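Local coordinates for protein 3-dehydroquinate dehydratase (Zymomonas mobilis subsp. mobilis, PDB 6SMF) that probably catalyses the trans-dehydration of 3-dehydroquinate to 3-dehydroshikimate through an enolate intermediate, as a type II dehydroquinase of the shikimate pathway, at residues A[39-42]-A[43-46]; A[64-67]-A[68-71]. One frame throughout, in Å; residues are numbered along the deposited sequence.

Interaction 1 of 2, residues A[39-42]-A[43-46]; sequences NKLK and LQAE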
ATOM      1  N   ASN A  39      22.838 -25.166 -28.935  1.00102.87           N
ATOM      2  CA  ASN A  39      23.296 -25.630 -30.272  1.00106.47           C
ATOM      3  C   ASN A  39      22.948 -24.556 -31.303  1.00103.26           C
ATOM      4  O   ASN A  39      23.851 -24.164 -32.067  1.00104.56           O
ATOM      5  CB  ASN A  39      22.747 -27.026 -30.600  1.00112.47           C
ATOM      6  CG  ASN A  39      23.337 -28.127 -29.671  1.00117.71           C
ATOM      7  OD1 ASN A  39      24.303 -27.912 -28.884  1.00121.49           O
ATOM      8  ND2 ASN A  39      22.776 -29.329 -29.769  1.00119.89           N
ATOM      9  N   LYS A  40      21.702 -24.047 -31.282  1.00103.84           N
ATOM     10  CA  LYS A  40      21.251 -22.964 -32.207  1.00104.29           C
ATOM     11  C   LYS A  40      22.267 -21.816 -32.132  1.00104.35           C
ATOM     12  O   LYS A  40      22.722 -21.352 -33.230  1.00104.31           O
ATOM     13  CB  LYS A  40      19.852 -22.458 -31.855  1.00102.17           C
ATOM     14  CG  LYS A  40      18.670 -22.935 -32.696  1.00108.30           C
ATOM     15  CD  LYS A  40      17.334 -22.281 -32.182  1.00112.91           C
ATOM     16  CE  LYS A  40      16.338 -21.846 -33.252  1.00114.01           C
ATOM     17  NZ  LYS A  40      16.259 -22.848 -34.348  1.00115.84           N
ATOM     18  N   LEU A  41      22.634 -21.445 -30.886  1.00100.47           N
ATOM     19  CA  LEU A  41      23.396 -20.216 -30.533  1.00 98.91           C
ATOM     20  C   LEU A  41      24.856 -20.369 -30.955  1.00100.57           C
ATOM     21  O   LEU A  41      25.400 -19.399 -31.499  1.00102.31           O
ATOM     22  CB  LEU A  41      23.295 -19.923 -29.028  1.00 94.16           C
ATOM     23  CG  LEU A  41      21.958 -19.329 -28.567  1.00 91.33           C
ATOM     24  CD1 LEU A  41      21.887 -19.245 -27.050  1.00 85.78           C
ATOM     25  CD2 LEU A  41      21.726 -17.951 -29.169  1.00 90.59           C
ATOM     26  N   LYS A  42      25.457 -21.530 -30.688  1.00103.95           N
ATOM     27  CA  LYS A  42      26.850 -21.867 -31.104  1.00108.93           C
ATOM     28  C   LYS A  42      27.005 -21.722 -32.625  1.00110.20           C
ATOM     29  O   LYS A  42      28.054 -21.175 -33.034  1.00110.05           O
ATOM     30  CB  LYS A  42      27.250 -23.274 -30.661  1.00109.75           C
ATOM     31  CG  LYS A  42      27.684 -23.318 -29.207  1.00110.29           C
ATOM     32  CD  LYS A  42      27.596 -24.655 -28.577  1.00111.50           C
ATOM     33  CE  LYS A  42      28.365 -24.688 -27.278  1.00113.68           C
ATOM     34  NZ  LYS A  42      27.973 -25.883 -26.510  1.00119.30           N
ATOM     35  N   LEU A  43      25.984 -22.145 -33.391  1.00111.40           N
ATOM     36  CA  LEU A  43      25.936 -22.043 -34.884  1.00116.63           C
ATOM     37  C   LEU A  43      25.781 -20.580 -35.310  1.00116.11           C
ATOM     38  O   LEU A  43      26.426 -20.183 -36.301  1.00120.02           O
ATOM     39  CB  LEU A  43      24.761 -22.852 -35.440  1.00117.29           C
ATOM     40  CG  LEU A  43      25.036 -24.312 -35.774  1.00120.91           C
ATOM     41  CD1 LEU A  43      23.724 -24.985 -36.155  1.00122.34           C
ATOM     42  CD2 LEU A  43      26.073 -24.435 -36.876  1.00124.35           C
ATOM     43  N   GLN A  44      24.914 -19.829 -34.626  1.00110.50           N
ATOM     44  CA  GLN A  44      24.657 -18.404 -34.937  1.00107.58           C
ATOM     45  C   GLN A  44      25.968 -17.648 -34.710  1.00109.44           C
ATOM     46  O   GLN A  44      26.304 -16.729 -35.525  1.00112.00           O
ATOM     47  CB  GLN A  44      23.515 -17.905 -34.056  1.00101.96           C
ATOM     48  CG  GLN A  44      22.852 -16.637 -34.552  1.00100.19           C
ATOM     49  CD  GLN A  44      22.024 -16.029 -33.448  1.00 98.56           C
ATOM     50  OE1 GLN A  44      21.489 -16.722 -32.574  1.00 93.30           O
ATOM     51  NE2 GLN A  44      21.942 -14.711 -33.480  1.00 95.38           N
ATOM     52  N   ALA A  45      26.695 -18.068 -33.661  1.00108.60           N
ATOM     53  CA  ALA A  45      27.965 -17.467 -33.195  1.00107.41           C
ATOM     54  C   ALA A  45      29.041 -17.663 -34.260  1.00111.25           C
ATOM     55  O   ALA A  45      29.843 -16.747 -34.436  1.00116.79           O
ATOM     56  CB  ALA A  45      28.364 -18.037 -31.842  1.00103.13           C
ATOM     57  N   GLU A  46      29.053 -18.807 -34.937  1.00114.52           N
ATOM     58  CA  GLU A  46      29.942 -19.061 -36.101  1.00119.53           C
ATOM     59  C   GLU A  46      29.600 -18.040 -37.200  1.00119.54           C
ATOM     60  O   GLU A  46      30.510 -17.321 -37.611  1.00120.32           O
ATOM     61  CB  GLU A  46      29.800 -20.515 -36.562  1.00124.59           C
ATOM     62  CG  GLU A  46      31.099 -21.299 -36.646  1.00130.48           C
ATOM     63  CD  GLU A  46      30.850 -22.797 -36.802  1.00135.43           C
ATOM     64  OE1 GLU A  46      30.113 -23.334 -35.940  1.00133.02           O
ATOM     65  OE2 GLU A  46      31.367 -23.422 -37.787  1.00143.15           O
TER
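Leu41 and Gln44, one turn apart on helix 34-48, run side by side and point the same way, and the branch CD2 of Leu41 lies 3.6 Å from OE1 of Gln44. This is a van der Waals contact between a methyl and the amide oxygen. Gln44 reaches it with CG anti to the backbone N (chi1 -161°) and an extended chain beyond, which carries the amide along the leucine. Its other end, NE2, is hydrogen-bonded to the backbone O of Ser140 on helix 136-147, so the amide is held by the neighbouring helix. Leu41 packs on Leu143 of that helix and on Ile54 of strand 51-56.

Ala45 completes the tight side. Its CB points back along the helix and sits 3.3 Å from O of Leu41, while its N donates to that same O at 2.9 Å. The small methyl lets the helix lie close to Val52 and Val50, beside the outermost strand of this chain's flavodoxin-like parallel sheet.

The opposite character belongs to Asn39, Lys42, Leu43 and Glu46, all largely exposed. Backbone bonds from i to i+4 run through both faces, here from Leu43 N to Asn39 O at 3.2 Å and from Glu46 N to Lys42 O at 3.2 Å; the side chains make the difference. Leu43 lays CB and CG against the carbonyls of Lys40 and Asn39, with CB 3.4 Å from O of Lys40. Lys42 has an extended chain on the exposed face.

Residues 39-46 are thus amphipathic: Leu41 and Ala45 are buried chiefly by the hydrophobic effect, and a glutamine at the boundary spends its aliphatic stem on packing and its amide on a neighbouring helix's backbone carbonyl.

Interaction 2 of 2, residues A[64-67]-A[68-71]; sequences IDWL and QEAQ
Trp66 and Glu69 stand side by side on helix 60-72, with OE1 of the carboxylate 3.4 Å from CD1 of the indole. The oxygen meets the edge of the ring near its plane, where aromatic C-H groups carry slight positive charge, while the carboxylate and ring planes are 69° apart. Glu69 gets there with CG opposite the backbone N (chi1 180°) and a straight chain. On the neighbouring flank, Ile64 and Gln68 also run together, CG2 of the isoleucine 3.6 Å from NE2 of the amide. CG of Gln68 lies 3.2 Å from O of Ile64, whose carbonyl also accepts the backbone N of Gln68 at 2.9 Å.

Both pairs belong to overlapping turns of one alpha-helix, packed against the parallel sheet of a flavodoxin-like fold. Leu67 and the small Ala70 both rest on Val78 of strand 77-81, and Trp66 touches Leu13 of strand 9-14. Ile64, a branched hydrophobic residue, fills the seam with helix 90-98 against Ile92 and Ala95.

Farther out, Arg55 fixes the first pair twice over, through a salt bridge to OE2 of Glu69 and a cation-pi contact with Trp66. Gln68 is buried but satisfied by a second subunit: its OE1 accepts from Asn19 and Asn58 of that subunit, and its NE2 donates to Asn17 there. Asp65 likewise turns both carboxylate oxygens to the second subunit, OD1 hydrogen-bonded to its Asn58 and OD2 to its His59.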
ATOM      1  N   ILE A  64      26.242 -14.393 -10.244  1.00 68.33           N
ATOM      2  CA  ILE A  64      27.054 -13.208  -9.848  1.00 68.40           C
ATOM      3  C   ILE A  64      28.529 -13.514 -10.160  1.00 74.61           C
ATOM      4  O   ILE A  64      29.158 -12.687 -10.885  1.00 72.29           O
ATOM      5  CB  ILE A  64      26.791 -12.837  -8.387  1.00 67.08           C
ATOM      6  CG1 ILE A  64      25.331 -12.389  -8.198  1.00 68.03           C
ATOM      7  CG2 ILE A  64      27.770 -11.794  -7.935  1.00 64.11           C
ATOM      8  CD1 ILE A  64      24.797 -12.574  -6.790  1.00 65.58           C
ATOM      9  N   ASP A  65      29.043 -14.666  -9.693  1.00 73.84           N
ATOM     10  CA  ASP A  65      30.437 -15.123 -10.006  1.00 75.81           C
ATOM     11  C   ASP A  65      30.675 -14.966 -11.516  1.00 72.80           C
ATOM     12  O   ASP A  65      31.660 -14.369 -11.908  1.00 72.26           O
ATOM     13  CB  ASP A  65      30.704 -16.584  -9.608  1.00 76.99           C
ATOM     14  CG  ASP A  65      30.539 -16.973  -8.128  1.00 81.96           C
ATOM     15  OD1 ASP A  65      30.732 -16.084  -7.221  1.00 80.59           O
ATOM     16  OD2 ASP A  65      30.297 -18.185  -7.904  1.00 84.78           O
ATOM     17  N   TRP A  66      29.733 -15.429 -12.338  1.00 74.65           N
ATOM     18  CA  TRP A  66      29.838 -15.445 -13.825  1.00 75.03           C
ATOM     19  C   TRP A  66      29.791 -14.017 -14.367  1.00 76.22           C
ATOM     20  O   TRP A  66      30.605 -13.691 -15.219  1.00 77.79           O
ATOM     21  CB  TRP A  66      28.787 -16.364 -14.469  1.00 74.11           C
ATOM     22  CG  TRP A  66      29.034 -17.802 -14.147  1.00 78.03           C
ATOM     23  CD1 TRP A  66      30.233 -18.366 -13.812  1.00 85.74           C
ATOM     24  CD2 TRP A  66      28.086 -18.874 -14.141  1.00 79.81           C
ATOM     25  NE1 TRP A  66      30.086 -19.697 -13.553  1.00 86.79           N
ATOM     26  CE2 TRP A  66      28.789 -20.045 -13.775  1.00 82.52           C
ATOM     27  CE3 TRP A  66      26.719 -18.971 -14.406  1.00 81.32           C
ATOM     28  CZ2 TRP A  66      28.171 -21.288 -13.675  1.00 84.03           C
ATOM     29  CZ3 TRP A  66      26.110 -20.208 -14.327  1.00 82.97           C
ATOM     30  CH2 TRP A  66      26.826 -21.345 -13.960  1.00 81.40           C
ATOM     31  N   LEU A  67      28.923 -13.161 -13.844  1.00 75.92           N
ATOM     32  CA  LEU A  67      28.933 -11.745 -14.260  1.00 75.19           C
ATOM     33  C   LEU A  67      30.312 -11.170 -13.987  1.00 75.72           C
ATOM     34  O   LEU A  67      30.844 -10.501 -14.877  1.00 81.38           O
ATOM     35  CB  LEU A  67      27.812 -11.001 -13.521  1.00 74.99           C
ATOM     36  CG  LEU A  67      26.411 -11.311 -14.054  1.00 71.92           C
ATOM     37  CD1 LEU A  67      25.350 -10.901 -13.039  1.00 71.51           C
ATOM     38  CD2 LEU A  67      26.195 -10.619 -15.411  1.00 72.87           C
ATOM     39  N   GLN A  68      30.888 -11.459 -12.823  1.00 77.21           N
ATOM     40  CA  GLN A  68      32.177 -10.848 -12.405  1.00 82.33           C
ATOM     41  C   GLN A  68      33.295 -11.429 -13.278  1.00 86.31           C
ATOM     42  O   GLN A  68      34.237 -10.692 -13.643  1.00 90.43           O
ATOM     43  CB  GLN A  68      32.432 -11.098 -10.907  1.00 84.59           C
ATOM     44  CG  GLN A  68      31.376 -10.504  -9.975  1.00 77.73           C
ATOM     45  CD  GLN A  68      31.668 -10.739  -8.512  1.00 76.44           C
ATOM     46  OE1 GLN A  68      32.554 -11.498  -8.169  1.00 79.90           O
ATOM     47  NE2 GLN A  68      30.928 -10.086  -7.631  1.00 74.41           N
ATOM     48  N   GLU A  69      33.198 -12.727 -13.558  1.00 87.12           N
ATOM     49  CA  GLU A  69      34.164 -13.479 -14.398  1.00 89.30           C
ATOM     50  C   GLU A  69      34.135 -12.899 -15.818  1.00 88.43           C
ATOM     51  O   GLU A  69      35.224 -12.793 -16.445  1.00 88.57           O
ATOM     52  CB  GLU A  69      33.826 -14.970 -14.383  1.00 92.19           C
ATOM     53  CG  GLU A  69      34.756 -15.849 -15.226  1.00 95.70           C
ATOM     54  CD  GLU A  69      34.354 -17.315 -15.303  1.00 96.59           C
ATOM     55  OE1 GLU A  69      33.550 -17.775 -14.418  1.00 94.64           O
ATOM     56  OE2 GLU A  69      34.858 -17.994 -16.227  1.00 98.72           O
ATOM     57  N   ALA A  70      32.962 -12.522 -16.322  1.00 82.28           N
ATOM     58  CA  ALA A  70      32.870 -11.906 -17.659  1.00 84.00           C
ATOM     59  C   ALA A  70      33.638 -10.585 -17.649  1.00 87.02           C
ATOM     60  O   ALA A  70      34.339 -10.318 -18.628  1.00 88.05           O
ATOM     61  CB  ALA A  70      31.462 -11.698 -18.099  1.00 81.13           C
ATOM     62  N   GLN A  71      33.572  -9.793 -16.582  1.00 88.87           N
ATOM     63  CA  GLN A  71      34.337  -8.517 -16.609  1.00 95.16           C
ATOM     64  C   GLN A  71      35.844  -8.795 -16.583  1.00 96.51           C
ATOM     65  O   GLN A  71      36.578  -8.055 -17.265  1.00100.90           O
ATOM     66  CB  GLN A  71      33.973  -7.555 -15.483  1.00 97.55           C
ATOM     67  CG  GLN A  71      34.220  -6.112 -15.900  1.00 99.62           C
ATOM     68  CD  GLN A  71      34.355  -5.227 -14.692  1.00106.32           C
ATOM     69  OE1 GLN A  71      34.734  -5.700 -13.616  1.00103.93           O
ATOM     70  NE2 GLN A  71      34.053  -3.945 -14.858  1.00114.57           N
TER

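Overall arrangement
Interaction 1 and interaction 2 are two helical turns of one chain; the first precedes the second in sequence, and their centres are 22 Å apart and nearest atoms about 13 Å apart, so they do not touch. Helices 34-48 and 60-72 cover opposite faces of the parallel sheet, joined through strand 51-56. Residues 39-46 meet no other chain of the dodecamer, whereas residues 64-71 help form a subunit interface. Neither includes a residue predicted to act on substrate, yet both lie within about 9 Å of predicted substrate-binding side chains: that of Leu41 is about 9 Å from those of Asn81 and Leu108, and that of Ile64 about 8 Å from that of Asp94.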